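Local structure of uncharacterized protein YobA (Bacillus subtilis subsp. subtilis str. 168, 4QY7) at residues 20-25 with 41-46. The protein is of unknown function, a DUF3221-family member with an OB-fold that carries a signal sequence in its full-length form. Numbering follows the deposited sequence.
Sequences RAILIT and QLMNKF
Ile24 and Phe46 make the main apolar join between strand 20-24 of this OB-fold and helix 39-45, which packs on the side of the strand that bears Ile22 and Ile24, through side chains alone. Two branches of Ile24 share the ring. CG2 lies over one face, 3.9 Å from the Phe46 ring centroid and 23° off the ring normal, a CH-pi contact displaced toward the CD1–CE1 rim. The other branch reaches the CG–CD2 side of the ring, near its attachment to CB, where Ile24 CD1 is 3.6 Å from Phe46 CD2 and about equally near CG and CB. That split follows from the Ile24 torsions: CG2 is anti to the backbone N, whereas CG1 stands beside that N (chi1 -65°) and the turn at chi2, -50°, carries CD1 to the CG–CD2 end of the same face. Lys45 CG sits above the other face of Phe46, so the ring is held between an isoleucine and its own chain neighbour. Phe46 is where the chain leaves helical geometry, yet its N still bonds to Leu42 O at 2.9 Å, which keeps it tied to the last helical turn.

A second contact lies one helical turn back. Met43, present as selenomethionine, starts out pointing away from the strand, but bends at chi2 and chi3 bring its methyl back. Leu42 reaches Leu15 of strand 7-16, extending the helix packing to that strand; within the sheet, Ile22 and Ile24 touch Ile50. Less certain than the Phe46 contact, the Met43 link belongs to one of two modelled conformers, its CE lying 3.7 Å from Ile22 CD1.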
ATOM      1  N   ARG A  20       0.285   4.738   8.197  1.00 18.28           N
ATOM      2  CA  ARG A  20      -0.205   4.077   6.990  0.65 17.50           C
ATOM      3  C   ARG A  20       0.596   4.454   5.773  1.00 19.45           C
ATOM      4  O   ARG A  20       1.248   5.500   5.754  1.00 18.84           O
ATOM      5  CB  ARG A  20      -1.677   4.481   6.758  0.65 19.63           C
ATOM      6  CG  ARG A  20      -1.892   5.975   6.436  0.65 26.77           C
ATOM      7  CD  ARG A  20      -1.997   6.250   4.935  0.65 31.21           C
ATOM      8  NE  ARG A  20      -2.115   7.676   4.617  0.65 23.80           N
ATOM      9  CZ  ARG A  20      -1.116   8.541   4.428  0.65 32.19           C
ATOM     10  NH1 ARG A  20       0.152   8.148   4.543  0.65 20.04           N
ATOM     11  NH2 ARG A  20      -1.374   9.808   4.132  0.65 30.88           N
ATOM     12  N   ALA A  21       0.454   3.661   4.728  1.00 15.78           N
ATOM     13  CA  ALA A  21       1.021   3.999   3.437  1.00 14.65           C
ATOM     14  C   ALA A  21      -0.082   3.872   2.405  1.00 15.84           C
ATOM     15  O   ALA A  21      -0.979   3.040   2.560  1.00 15.85           O
ATOM     16  CB  ALA A  21       2.220   3.123   3.085  1.00 15.80           C
ATOM     17  N   ILE A  22      -0.054   4.704   1.375  1.00 14.22           N
ATOM     18  CA  ILE A  22      -0.996   4.629   0.265  1.00 14.98           C
ATOM     19  C   ILE A  22      -0.252   4.029  -0.893  1.00 15.60           C
ATOM     20  O   ILE A  22       0.798   4.565  -1.274  1.00 15.50           O
ATOM     21  CB  ILE A  22      -1.558   6.018  -0.103  1.00 18.86           C
ATOM     22  CG1 ILE A  22      -2.248   6.620   1.156  1.00 21.29           C
ATOM     23  CG2 ILE A  22      -2.505   5.933  -1.351  1.00 19.35           C
ATOM     24  CD1 ILE A  22      -3.338   7.601   0.956  1.00 37.79           C
ATOM     25  N   LEU A  23      -0.764   2.909  -1.422  1.00 13.18           N
ATOM     26  CA  LEU A  23      -0.145   2.223  -2.547  1.00 12.59           C
ATOM     27  C   LEU A  23      -0.962   2.372  -3.794  1.00 16.41           C
ATOM     28  O   LEU A  23      -2.186   2.229  -3.742  1.00 16.16           O
ATOM     29  CB  LEU A  23      -0.012   0.723  -2.273  1.00 12.94           C
ATOM     30  CG  LEU A  23       0.581   0.304  -0.962  1.00 18.83           C
ATOM     31  CD1 LEU A  23       0.750  -1.216  -0.929  1.00 19.77           C
ATOM     32  CD2 LEU A  23       1.900   1.000  -0.705  1.00 19.75           C
ATOM     33  N   ILE A  24      -0.287   2.571  -4.930  1.00 15.95           N
ATOM     34  CA  ILE A  24      -0.936   2.578  -6.242  1.00 16.62           C
ATOM     35  C   ILE A  24      -0.708   1.211  -6.838  1.00 19.34           C
ATOM     36  O   ILE A  24       0.428   0.744  -6.877  1.00 18.24           O
ATOM     37  CB  ILE A  24      -0.374   3.706  -7.127  1.00 18.52           C
ATOM     38  CG1 ILE A  24      -0.736   5.066  -6.514  1.00 18.60           C
ATOM     39  CG2 ILE A  24      -0.867   3.553  -8.586  1.00 21.68           C
ATOM     40  CD1 ILE A  24      -2.172   5.292  -6.142  1.00 29.87           C
ATOM     41  N   THR A  25      -1.759   0.593  -7.354  1.00 16.68           N
ATOM     42  CA  THR A  25      -1.705  -0.781  -7.898  1.00 19.60           C
ATOM     43  C   THR A  25      -2.016  -0.877  -9.385  1.00 32.34           C
ATOM     44  O   THR A  25      -2.459  -1.930  -9.842  1.00 34.51           O
ATOM     45  CB  THR A  25      -2.682  -1.636  -7.124  1.00 24.77           C
ATOM     46  OG1 THR A  25      -4.001  -1.114  -7.357  1.00 23.39           O
ATOM     47  CG2 THR A  25      -2.366  -1.643  -5.648  1.00 20.50           C
ATOM     48  N   GLN A  41      -6.333  14.133  -4.810  1.00 24.90           N
ATOM     49  CA  GLN A  41      -6.058  14.028  -6.243  1.00 23.95           C
ATOM     50  C   GLN A  41      -5.686  12.613  -6.631  1.00 25.97           C
ATOM     51  O   GLN A  41      -6.053  12.169  -7.729  1.00 25.25           O
ATOM     52  CB  GLN A  41      -4.931  14.971  -6.634  1.00 24.87           C
ATOM     53  CG  GLN A  41      -5.368  16.435  -6.689  1.00 25.21           C
ATOM     54  CD  GLN A  41      -4.206  17.355  -6.938  1.00 39.73           C
ATOM     55  OE1 GLN A  41      -3.160  17.266  -6.277  1.00 29.14           O
ATOM     56  NE2 GLN A  41      -4.351  18.272  -7.897  1.00 33.83           N
ATOM     57  N   LEU A  42      -4.910  11.916  -5.763  1.00 23.17           N
ATOM     58  CA  LEU A  42      -4.575  10.510  -6.014  1.00 21.90           C
ATOM     59  C   LEU A  42      -5.831   9.669  -6.005  1.00 25.41           C
ATOM     60  O   LEU A  42      -5.950   8.790  -6.860  1.00 24.80           O
ATOM     61  CB  LEU A  42      -3.621   9.944  -4.951  1.00 20.60           C
ATOM     62  CG  LEU A  42      -2.199  10.454  -4.987  1.00 23.73           C
ATOM     63  CD1 LEU A  42      -1.509  10.133  -3.704  1.00 23.39           C
ATOM     64  CD2 LEU A  42      -1.407   9.869  -6.177  1.00 21.31           C
HETATM   65  N   MSE A  43      -6.766   9.945  -5.033  1.00 24.79           N
HETATM   66  CA  MSE A  43      -8.033   9.200  -4.942  0.65 24.85           C
HETATM   67  C   MSE A  43      -8.813   9.318  -6.253  1.00 32.39           C
HETATM   68  O   MSE A  43      -9.401   8.332  -6.706  1.00 33.90           O
HETATM   69  CB  MSE A  43      -8.891   9.683  -3.755  0.65 25.64           C
HETATM   70  CG  MSE A  43      -8.256   9.424  -2.388  0.65 28.21           C
HETATM   71 SE   MSE A  43      -8.157   7.567  -1.934  0.49 30.04          SE
HETATM   72  CE  MSE A  43      -6.589   7.558  -0.869  0.65 26.55           C
ATOM     73  N   ASN A  44      -8.787  10.500  -6.882  1.00 31.79           N
ATOM     74  CA  ASN A  44      -9.478  10.730  -8.160  1.00 33.32           C
ATOM     75  C   ASN A  44      -8.757  10.051  -9.331  1.00 35.56           C
ATOM     76  O   ASN A  44      -9.373   9.289 -10.076  1.00 38.05           O
ATOM     77  CB  ASN A  44      -9.584  12.224  -8.426  1.00 36.81           C
ATOM     78  CG  ASN A  44     -10.311  12.547  -9.700  1.00 69.03           C
ATOM     79  OD1 ASN A  44     -11.486  12.202  -9.853  1.00 63.59           O
ATOM     80  ND2 ASN A  44      -9.623  13.181 -10.653  1.00 63.06           N
ATOM     81  N   LYS A  45      -7.454  10.294  -9.482  1.00 27.72           N
ATOM     82  CA  LYS A  45      -6.692   9.751 -10.603  1.00 26.04           C
ATOM     83  C   LYS A  45      -6.570   8.222 -10.594  1.00 30.97           C
ATOM     84  O   LYS A  45      -6.656   7.611 -11.655  1.00 31.92           O
ATOM     85  CB  LYS A  45      -5.283  10.360 -10.595  1.00 26.63           C
ATOM     86  CG  LYS A  45      -4.403   9.897 -11.738  1.00 31.73           C
ATOM     87  CD  LYS A  45      -3.224  10.818 -11.973  1.00 35.14           C
ATOM     88  CE  LYS A  45      -2.395  10.299 -13.125  1.00 40.56           C
ATOM     89  NZ  LYS A  45      -1.323  11.245 -13.511  1.00 45.63           N
ATOM     90  N   PHE A  46      -6.336   7.614  -9.430  1.00 25.62           N
ATOM     91  CA  PHE A  46      -6.114   6.163  -9.362  1.00 24.10           C
ATOM     92  C   PHE A  46      -7.296   5.414  -8.744  1.00 29.07           C
ATOM     93  O   PHE A  46      -7.089   4.389  -8.112  1.00 27.75           O
ATOM     94  CB  PHE A  46      -4.823   5.881  -8.555  1.00 23.25           C
ATOM     95  CG  PHE A  46      -3.597   6.395  -9.268  1.00 23.30           C
ATOM     96  CD1 PHE A  46      -3.109   5.752 -10.395  1.00 25.77           C
ATOM     97  CD2 PHE A  46      -2.936   7.528  -8.817  1.00 24.60           C
ATOM     98  CE1 PHE A  46      -1.994   6.250 -11.077  1.00 27.51           C
ATOM     99  CE2 PHE A  46      -1.817   8.022  -9.498  1.00 27.61           C
ATOM    100  CZ  PHE A  46      -1.334   7.359 -10.598  1.00 25.74           C
TER